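Local coordinates for protein nucleoporin NUP170 (Chaetomium thermophilum, PDB 5HAX) that probably serves as a scaffold nucleoporin of the nuclear pore complex, pairing a beta-propeller-like region with a helical one, at residues L286-I299 against L309-L321. Residues are numbered along the deposited sequence; the frame is centred on the assembly and turned at random.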
ATOM      1  N   LEU A 286     -13.941  -9.464 -25.857  1.00 41.05           N
ATOM      2  CA  LEU A 286     -12.849  -9.786 -24.950  1.00 37.72           C
ATOM      3  C   LEU A 286     -13.302 -10.621 -23.758  1.00 42.49           C
ATOM      4  O   LEU A 286     -12.451 -11.104 -23.005  1.00 45.37           O
ATOM      5  CB  LEU A 286     -12.183  -8.499 -24.448  1.00 34.19           C
ATOM      6  CG  LEU A 286     -11.513  -7.608 -25.499  1.00 36.43           C
ATOM      7  CD1 LEU A 286     -10.956  -6.345 -24.853  1.00 40.35           C
ATOM      8  CD2 LEU A 286     -10.410  -8.354 -26.238  1.00 42.05           C
ATOM      9  N   PHE A 287     -14.610 -10.808 -23.574  1.00 42.08           N
ATOM     10  CA  PHE A 287     -15.136 -11.591 -22.458  1.00 38.54           C
ATOM     11  C   PHE A 287     -16.282 -12.455 -22.971  1.00 42.45           C
ATOM     12  O   PHE A 287     -17.383 -11.949 -23.210  1.00 42.93           O
ATOM     13  CB  PHE A 287     -15.605 -10.682 -21.320  1.00 35.07           C
ATOM     14  CG  PHE A 287     -15.992 -11.422 -20.067  1.00 40.28           C
ATOM     15  CD1 PHE A 287     -15.371 -12.613 -19.720  1.00 45.37           C
ATOM     16  CD2 PHE A 287     -16.985 -10.925 -19.239  1.00 43.18           C
ATOM     17  CE1 PHE A 287     -15.729 -13.289 -18.571  1.00 43.53           C
ATOM     18  CE2 PHE A 287     -17.347 -11.599 -18.088  1.00 45.53           C
ATOM     19  CZ  PHE A 287     -16.719 -12.781 -17.754  1.00 38.60           C
ATOM     20  N   THR A 288     -16.022 -13.756 -23.126  1.00 42.41           N
ATOM     21  CA  THR A 288     -16.995 -14.719 -23.625  1.00 44.66           C
ATOM     22  C   THR A 288     -16.911 -15.985 -22.785  1.00 45.46           C
ATOM     23  O   THR A 288     -16.148 -16.066 -21.818  1.00 38.45           O
ATOM     24  CB  THR A 288     -16.742 -15.065 -25.095  1.00 39.31           C
ATOM     25  OG1 THR A 288     -15.526 -15.814 -25.200  1.00 40.34           O
ATOM     26  CG2 THR A 288     -16.639 -13.805 -25.946  1.00 43.08           C
ATOM     27  N   ASP A 289     -17.697 -16.996 -23.171  1.00 43.21           N
ATOM     28  CA  ASP A 289     -17.653 -18.283 -22.486  1.00 39.12           C
ATOM     29  C   ASP A 289     -16.320 -18.996 -22.681  1.00 38.07           C
ATOM     30  O   ASP A 289     -16.011 -19.925 -21.926  1.00 42.47           O
ATOM     31  CB  ASP A 289     -18.795 -19.179 -22.970  1.00 53.06           C
ATOM     32  CG  ASP A 289     -18.578 -19.692 -24.378  1.00 43.65           C
ATOM     33  OD1 ASP A 289     -18.917 -20.863 -24.642  1.00 57.35           O
ATOM     34  OD2 ASP A 289     -18.072 -18.926 -25.223  1.00 51.04           O
ATOM     35  N   LYS A 290     -15.530 -18.586 -23.676  1.00 38.67           N
ATOM     36  CA  LYS A 290     -14.195 -19.130 -23.881  1.00 43.19           C
ATOM     37  C   LYS A 290     -13.155 -18.475 -22.976  1.00 45.80           C
ATOM     38  O   LYS A 290     -12.078 -19.045 -22.772  1.00 38.76           O
ATOM     39  CB  LYS A 290     -13.803 -18.951 -25.351  1.00 41.13           C
ATOM     40  CG  LYS A 290     -12.422 -19.461 -25.742  1.00 51.12           C
ATOM     41  CD  LYS A 290     -12.284 -20.963 -25.548  1.00 56.96           C
ATOM     42  CE  LYS A 290     -11.022 -21.484 -26.223  1.00 68.10           C
ATOM     43  NZ  LYS A 290     -10.798 -22.936 -25.977  1.00 72.65           N
ATOM     44  N   THR A 291     -13.467 -17.311 -22.415  1.00 43.66           N
ATOM     45  CA  THR A 291     -12.505 -16.556 -21.624  1.00 41.54           C
ATOM     46  C   THR A 291     -12.314 -17.183 -20.246  1.00 42.19           C
ATOM     47  O   THR A 291     -13.259 -17.695 -19.641  1.00 40.74           O
ATOM     48  CB  THR A 291     -12.986 -15.111 -21.485  1.00 40.83           C
ATOM     49  OG1 THR A 291     -13.265 -14.580 -22.787  1.00 40.32           O
ATOM     50  CG2 THR A 291     -11.946 -14.244 -20.797  1.00 42.50           C
ATOM     51  N   ASN A 292     -11.079 -17.128 -19.749  1.00 39.78           N
ATOM     52  CA  ASN A 292     -10.716 -17.639 -18.434  1.00 41.30           C
ATOM     53  C   ASN A 292     -10.410 -16.479 -17.493  1.00 37.48           C
ATOM     54  O   ASN A 292      -9.820 -15.475 -17.904  1.00 37.63           O
ATOM     55  CB  ASN A 292      -9.490 -18.559 -18.513  1.00 40.34           C
ATOM     56  CG  ASN A 292      -9.762 -19.845 -19.274  1.00 45.26           C
ATOM     57  OD1 ASN A 292     -10.718 -20.563 -18.985  1.00 35.93           O
ATOM     58  ND2 ASN A 292      -8.918 -20.140 -20.253  1.00 41.22           N
ATOM     59  N   ILE A 293     -10.815 -16.623 -16.233  1.00 39.28           N
ATOM     60  CA  ILE A 293     -10.387 -15.723 -15.164  1.00 39.91           C
ATOM     61  C   ILE A 293      -9.127 -16.318 -14.548  1.00 40.22           C
ATOM     62  O   ILE A 293      -9.145 -17.448 -14.048  1.00 39.08           O
ATOM     63  CB  ILE A 293     -11.492 -15.540 -14.108  1.00 35.35           C
ATOM     64  CG1 ILE A 293     -12.721 -14.880 -14.741  1.00 39.84           C
ATOM     65  CG2 ILE A 293     -10.979 -14.697 -12.932  1.00 36.58           C
ATOM     66  CD1 ILE A 293     -13.910 -14.732 -13.805  1.00 38.94           C
ATOM     67  N   VAL A 294      -8.031 -15.557 -14.582  1.00 40.30           N
ATOM     68  CA  VAL A 294      -6.728 -16.079 -14.175  1.00 35.81           C
ATOM     69  C   VAL A 294      -6.314 -15.649 -12.768  1.00 39.78           C
ATOM     70  O   VAL A 294      -5.400 -16.262 -12.196  1.00 40.66           O
ATOM     71  CB  VAL A 294      -5.636 -15.664 -15.185  1.00 42.85           C
ATOM     72  CG1 VAL A 294      -5.969 -16.189 -16.574  1.00 45.93           C
ATOM     73  CG2 VAL A 294      -5.459 -14.149 -15.205  1.00 38.66           C
ATOM     74  N   ALA A 295      -6.946 -14.627 -12.195  1.00 39.96           N
ATOM     75  CA  ALA A 295      -6.529 -14.151 -10.884  1.00 34.14           C
ATOM     76  C   ALA A 295      -7.637 -13.322 -10.254  1.00 37.12           C
ATOM     77  O   ALA A 295      -8.441 -12.698 -10.953  1.00 33.30           O
ATOM     78  CB  ALA A 295      -5.246 -13.317 -10.973  1.00 32.27           C
ATOM     79  N   LEU A 296      -7.662 -13.328  -8.923  1.00 35.97           N
ATOM     80  CA  LEU A 296      -8.515 -12.454  -8.135  1.00 35.20           C
ATOM     81  C   LEU A 296      -7.649 -11.544  -7.273  1.00 34.41           C
ATOM     82  O   LEU A 296      -6.469 -11.814  -7.038  1.00 35.73           O
ATOM     83  CB  LEU A 296      -9.472 -13.251  -7.237  1.00 34.07           C
ATOM     84  CG  LEU A 296     -10.380 -14.274  -7.919  1.00 38.64           C
ATOM     85  CD1 LEU A 296     -11.252 -14.971  -6.887  1.00 33.18           C
ATOM     86  CD2 LEU A 296     -11.238 -13.623  -8.998  1.00 34.78           C
ATOM     87  N   SER A 297      -8.253 -10.456  -6.807  1.00 33.58           N
ATOM     88  CA  SER A 297      -7.597  -9.548  -5.875  1.00 38.68           C
ATOM     89  C   SER A 297      -8.647  -8.907  -4.975  1.00 35.84           C
ATOM     90  O   SER A 297      -9.458  -8.102  -5.452  1.00 40.58           O
ATOM     91  CB  SER A 297      -6.809  -8.475  -6.620  1.00 38.05           C
ATOM     92  OG  SER A 297      -6.003  -7.736  -5.722  1.00 40.27           O
ATOM     93  N   PRO A 298      -8.683  -9.239  -3.685  1.00 36.24           N
ATOM     94  CA  PRO A 298      -9.679  -8.623  -2.801  1.00 38.96           C
ATOM     95  C   PRO A 298      -9.468  -7.122  -2.670  1.00 39.82           C
ATOM     96  O   PRO A 298      -8.342  -6.620  -2.710  1.00 38.57           O
ATOM     97  CB  PRO A 298      -9.457  -9.335  -1.461  1.00 39.29           C
ATOM     98  CG  PRO A 298      -8.754 -10.604  -1.808  1.00 40.25           C
ATOM     99  CD  PRO A 298      -7.895 -10.265  -2.980  1.00 38.24           C
ATOM    100  N   ILE A 299     -10.574  -6.409  -2.516  1.00 36.82           N
ATOM    101  CA  ILE A 299     -10.583  -4.971  -2.258  1.00 39.57           C
ATOM    102  C   ILE A 299     -11.100  -4.770  -0.837  1.00 36.87           C
ATOM    103  O   ILE A 299     -12.243  -5.148  -0.547  1.00 39.22           O
ATOM    104  CB  ILE A 299     -11.450  -4.217  -3.278  1.00 44.05           C
ATOM    105  CG1 ILE A 299     -10.909  -4.454  -4.695  1.00 38.37           C
ATOM    106  CG2 ILE A 299     -11.476  -2.726  -2.954  1.00 38.26           C
ATOM    107  CD1 ILE A 299     -11.811  -3.948  -5.800  1.00 40.43           C
ATOM    108  N   LEU A 309     -14.109  -7.023  -4.962  1.00 42.72           N
ATOM    109  CA  LEU A 309     -13.212  -7.967  -5.612  1.00 37.80           C
ATOM    110  C   LEU A 309     -12.912  -7.517  -7.034  1.00 39.54           C
ATOM    111  O   LEU A 309     -13.805  -7.044  -7.742  1.00 37.78           O
ATOM    112  CB  LEU A 309     -13.846  -9.363  -5.622  1.00 36.91           C
ATOM    113  CG  LEU A 309     -12.972 -10.554  -5.993  1.00 42.05           C
ATOM    114  CD1 LEU A 309     -11.920 -10.790  -4.923  1.00 42.43           C
ATOM    115  CD2 LEU A 309     -13.844 -11.784  -6.186  1.00 41.41           C
ATOM    116  N   MET A 310     -11.654  -7.675  -7.441  1.00 38.37           N
ATOM    117  CA  MET A 310     -11.250  -7.537  -8.832  1.00 38.12           C
ATOM    118  C   MET A 310     -10.927  -8.913  -9.396  1.00 38.96           C
ATOM    119  O   MET A 310     -10.287  -9.732  -8.730  1.00 36.70           O
ATOM    120  CB  MET A 310     -10.028  -6.624  -8.983  1.00 36.57           C
ATOM    121  CG  MET A 310      -9.747  -6.227 -10.429  1.00 38.88           C
ATOM    122  SD  MET A 310      -8.100  -5.542 -10.696  1.00 47.01           S
ATOM    123  CE  MET A 310      -7.096  -7.023 -10.587  1.00 45.87           C
ATOM    124  N   ALA A 311     -11.370  -9.160 -10.625  1.00 34.90           N
ATOM    125  CA  ALA A 311     -11.094 -10.403 -11.332  1.00 35.49           C
ATOM    126  C   ALA A 311     -10.468 -10.064 -12.675  1.00 36.70           C
ATOM    127  O   ALA A 311     -10.975  -9.199 -13.398  1.00 38.22           O
ATOM    128  CB  ALA A 311     -12.368 -11.231 -11.524  1.00 39.20           C
ATOM    129  N   LEU A 312      -9.365 -10.731 -12.997  1.00 31.68           N
ATOM    130  CA  LEU A 312      -8.618 -10.485 -14.224  1.00 34.71           C
ATOM    131  C   LEU A 312      -8.854 -11.630 -15.201  1.00 34.47           C
ATOM    132  O   LEU A 312      -8.666 -12.798 -14.849  1.00 39.73           O
ATOM    133  CB  LEU A 312      -7.122 -10.343 -13.933  1.00 32.40           C
ATOM    134  CG  LEU A 312      -6.244 -10.055 -15.156  1.00 43.96           C
ATOM    135  CD1 LEU A 312      -6.553  -8.679 -15.727  1.00 35.05           C
ATOM    136  CD2 LEU A 312      -4.775 -10.169 -14.797  1.00 43.86           C
ATOM    137  N   THR A 313      -9.259 -11.289 -16.422  1.00 37.60           N
ATOM    138  CA  THR A 313      -9.425 -12.265 -17.486  1.00 36.83           C
ATOM    139  C   THR A 313      -8.108 -12.463 -18.229  1.00 41.83           C
ATOM    140  O   THR A 313      -7.191 -11.642 -18.148  1.00 38.69           O
ATOM    141  CB  THR A 313     -10.500 -11.819 -18.480  1.00 33.51           C
ATOM    142  OG1 THR A 313     -10.042 -10.671 -19.203  1.00 34.89           O
ATOM    143  CG2 THR A 313     -11.804 -11.490 -17.771  1.00 32.26           C
ATOM    144  N   ASP A 314      -8.024 -13.569 -18.971  1.00 38.53           N
ATOM    145  CA  ASP A 314      -6.833 -13.809 -19.780  1.00 35.31           C
ATOM    146  C   ASP A 314      -6.739 -12.865 -20.970  1.00 36.68           C
ATOM    147  O   ASP A 314      -5.685 -12.812 -21.609  1.00 37.43           O
ATOM    148  CB  ASP A 314      -6.785 -15.267 -20.258  1.00 42.09           C
ATOM    149  CG  ASP A 314      -8.034 -15.689 -21.017  1.00 47.59           C
ATOM    150  OD1 ASP A 314      -8.289 -16.907 -21.090  1.00 47.85           O
ATOM    151  OD2 ASP A 314      -8.754 -14.819 -21.546  1.00 47.76           O
ATOM    152  N   THR A 315      -7.799 -12.116 -21.272  1.00 34.78           N
ATOM    153  CA  THR A 315      -7.764 -11.082 -22.299  1.00 41.76           C
ATOM    154  C   THR A 315      -7.365  -9.720 -21.745  1.00 44.71           C
ATOM    155  O   THR A 315      -7.273  -8.757 -22.513  1.00 40.54           O
ATOM    156  CB  THR A 315      -9.130 -10.971 -22.985  1.00 41.56           C
ATOM    157  OG1 THR A 315     -10.150 -10.788 -21.997  1.00 40.72           O
ATOM    158  CG2 THR A 315      -9.427 -12.228 -23.794  1.00 42.59           C
ATOM    159  N   GLY A 316      -7.132  -9.616 -20.439  1.00 40.21           N
ATOM    160  CA  GLY A 316      -6.678  -8.382 -19.835  1.00 41.35           C
ATOM    161  C   GLY A 316      -7.765  -7.485 -19.291  1.00 38.10           C
ATOM    162  O   GLY A 316      -7.472  -6.336 -18.939  1.00 39.07           O
ATOM    163  N   CYS A 317      -9.005  -7.963 -19.210  1.00 37.19           N
ATOM    164  CA  CYS A 317     -10.090  -7.169 -18.652  1.00 40.39           C
ATOM    165  C   CYS A 317     -10.097  -7.298 -17.138  1.00 38.29           C
ATOM    166  O   CYS A 317      -9.983  -8.403 -16.600  1.00 38.89           O
ATOM    167  CB  CYS A 317     -11.434  -7.620 -19.220  1.00 40.26           C
ATOM    168  SG  CYS A 317     -11.593  -7.414 -21.005  1.00 40.50           S
ATOM    169  N   ARG A 318     -10.227  -6.166 -16.453  1.00 38.79           N
ATOM    170  CA  ARG A 318     -10.365  -6.132 -15.003  1.00 35.55           C
ATOM    171  C   ARG A 318     -11.850  -6.024 -14.675  1.00 39.16           C
ATOM    172  O   ARG A 318     -12.483  -5.001 -14.957  1.00 38.07           O
ATOM    173  CB  ARG A 318      -9.573  -4.971 -14.404  1.00 36.72           C
ATOM    174  CG  ARG A 318      -8.089  -5.259 -14.234  1.00 42.23           C
ATOM    175  CD  ARG A 318      -7.316  -4.009 -13.839  1.00 37.66           C
ATOM    176  NE  ARG A 318      -6.988  -3.181 -14.996  1.00 32.13           N
ATOM    177  CZ  ARG A 318      -6.515  -1.941 -14.922  1.00 36.36           C
ATOM    178  NH1 ARG A 318      -6.237  -1.272 -16.032  1.00 37.31           N
ATOM    179  NH2 ARG A 318      -6.319  -1.368 -13.741  1.00 37.12           N
ATOM    180  N   LEU A 319     -12.401  -7.085 -14.087  1.00 36.19           N
ATOM    181  CA  LEU A 319     -13.801  -7.143 -13.688  1.00 36.92           C
ATOM    182  C   LEU A 319     -13.902  -6.771 -12.213  1.00 43.23           C
ATOM    183  O   LEU A 319     -13.304  -7.437 -11.363  1.00 38.34           O
ATOM    184  CB  LEU A 319     -14.376  -8.540 -13.921  1.00 36.83           C
ATOM    185  CG  LEU A 319     -14.024  -9.236 -15.238  1.00 36.70           C
ATOM    186  CD1 LEU A 319     -14.613 -10.643 -15.262  1.00 43.10           C
ATOM    187  CD2 LEU A 319     -14.511  -8.429 -16.427  1.00 39.67           C
ATOM    188  N   PHE A 320     -14.665  -5.724 -11.914  1.00 37.42           N
ATOM    189  CA  PHE A 320     -14.855  -5.257 -10.545  1.00 39.94           C
ATOM    190  C   PHE A 320     -16.246  -5.659 -10.070  1.00 39.38           C
ATOM    191  O   PHE A 320     -17.252  -5.226 -10.645  1.00 38.61           O
ATOM    192  CB  PHE A 320     -14.660  -3.745 -10.458  1.00 34.61           C
ATOM    193  CG  PHE A 320     -13.232  -3.321 -10.625  1.00 39.00           C
ATOM    194  CD1 PHE A 320     -12.413  -3.152  -9.520  1.00 44.27           C
ATOM    195  CD2 PHE A 320     -12.701  -3.115 -11.887  1.00 36.78           C
ATOM    196  CE1 PHE A 320     -11.095  -2.771  -9.669  1.00 38.17           C
ATOM    197  CE2 PHE A 320     -11.382  -2.734 -12.044  1.00 36.37           C
ATOM    198  CZ  PHE A 320     -10.577  -2.563 -10.932  1.00 38.94           C
ATOM    199  N   LEU A 321     -16.296  -6.479  -9.024  1.00 38.35           N
ATOM    200  CA  LEU A 321     -17.539  -7.058  -8.535  1.00 37.41           C
ATOM    201  C   LEU A 321     -17.905  -6.478  -7.181  1.00 41.16           C
ATOM    202  O   LEU A 321     -17.059  -6.362  -6.287  1.00 40.96           O
ATOM    203  CB  LEU A 321     -17.436  -8.579  -8.414  1.00 41.01           C
ATOM    204  CG  LEU A 321     -17.152  -9.311  -9.724  1.00 43.51           C
ATOM    205  CD1 LEU A 321     -15.698  -9.736  -9.768  1.00 42.24           C
ATOM    206  CD2 LEU A 321     -18.081 -10.504  -9.889  1.00 42.75           C
TER
HETATM  207  O   HOH W   1      -9.539 -18.311 -23.160  1.00 55.60           O
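T315 OG1 donates to L286 O at 2.5 Å, a short bond that draws the 286-291 loop onto the type I turn from T313 to G316. T315 OG1 itself accepts from T313 OG1, which takes the N-H of C317; threonine suits both places because each hydroxyl accepts one hydrogen bond and donates another. Beside this chain of bonds, D314 CG stands between the backbone N and the carbonyl carbon (chi1 56°), which turns the carboxylate back toward N292: OD1 accepts the N292 N-H (N to OD1 3.1 Å) from well above the carboxylate plane, and a water joins OD1 to K290 O. D314 N returns a bond to N292 O. L319 CD1 lies over one face of the F287 ring, 4.3 Å from its centroid, a CH-pi contact. Further along, strands 293-298 and 309-313 pair antiparallel past a beta bulge at V294: V294 N bonds L312 O, L312 N bonds A295 O, and S297 and M310 bond each other both ways. On the face of I293, L296 and A311, the small A311 brings CB within 3.7 Å of L296 CD2, and L245 of strand 241-246 touches I293 and L296. A valine in place of T315 would probably leave L286 O without this donor and T313 OG1 without its acceptor. Polar links thus fasten the loops, while backbone bonds and aliphatic packing join the hairpin of one blade in what is, by family, a beta-propeller.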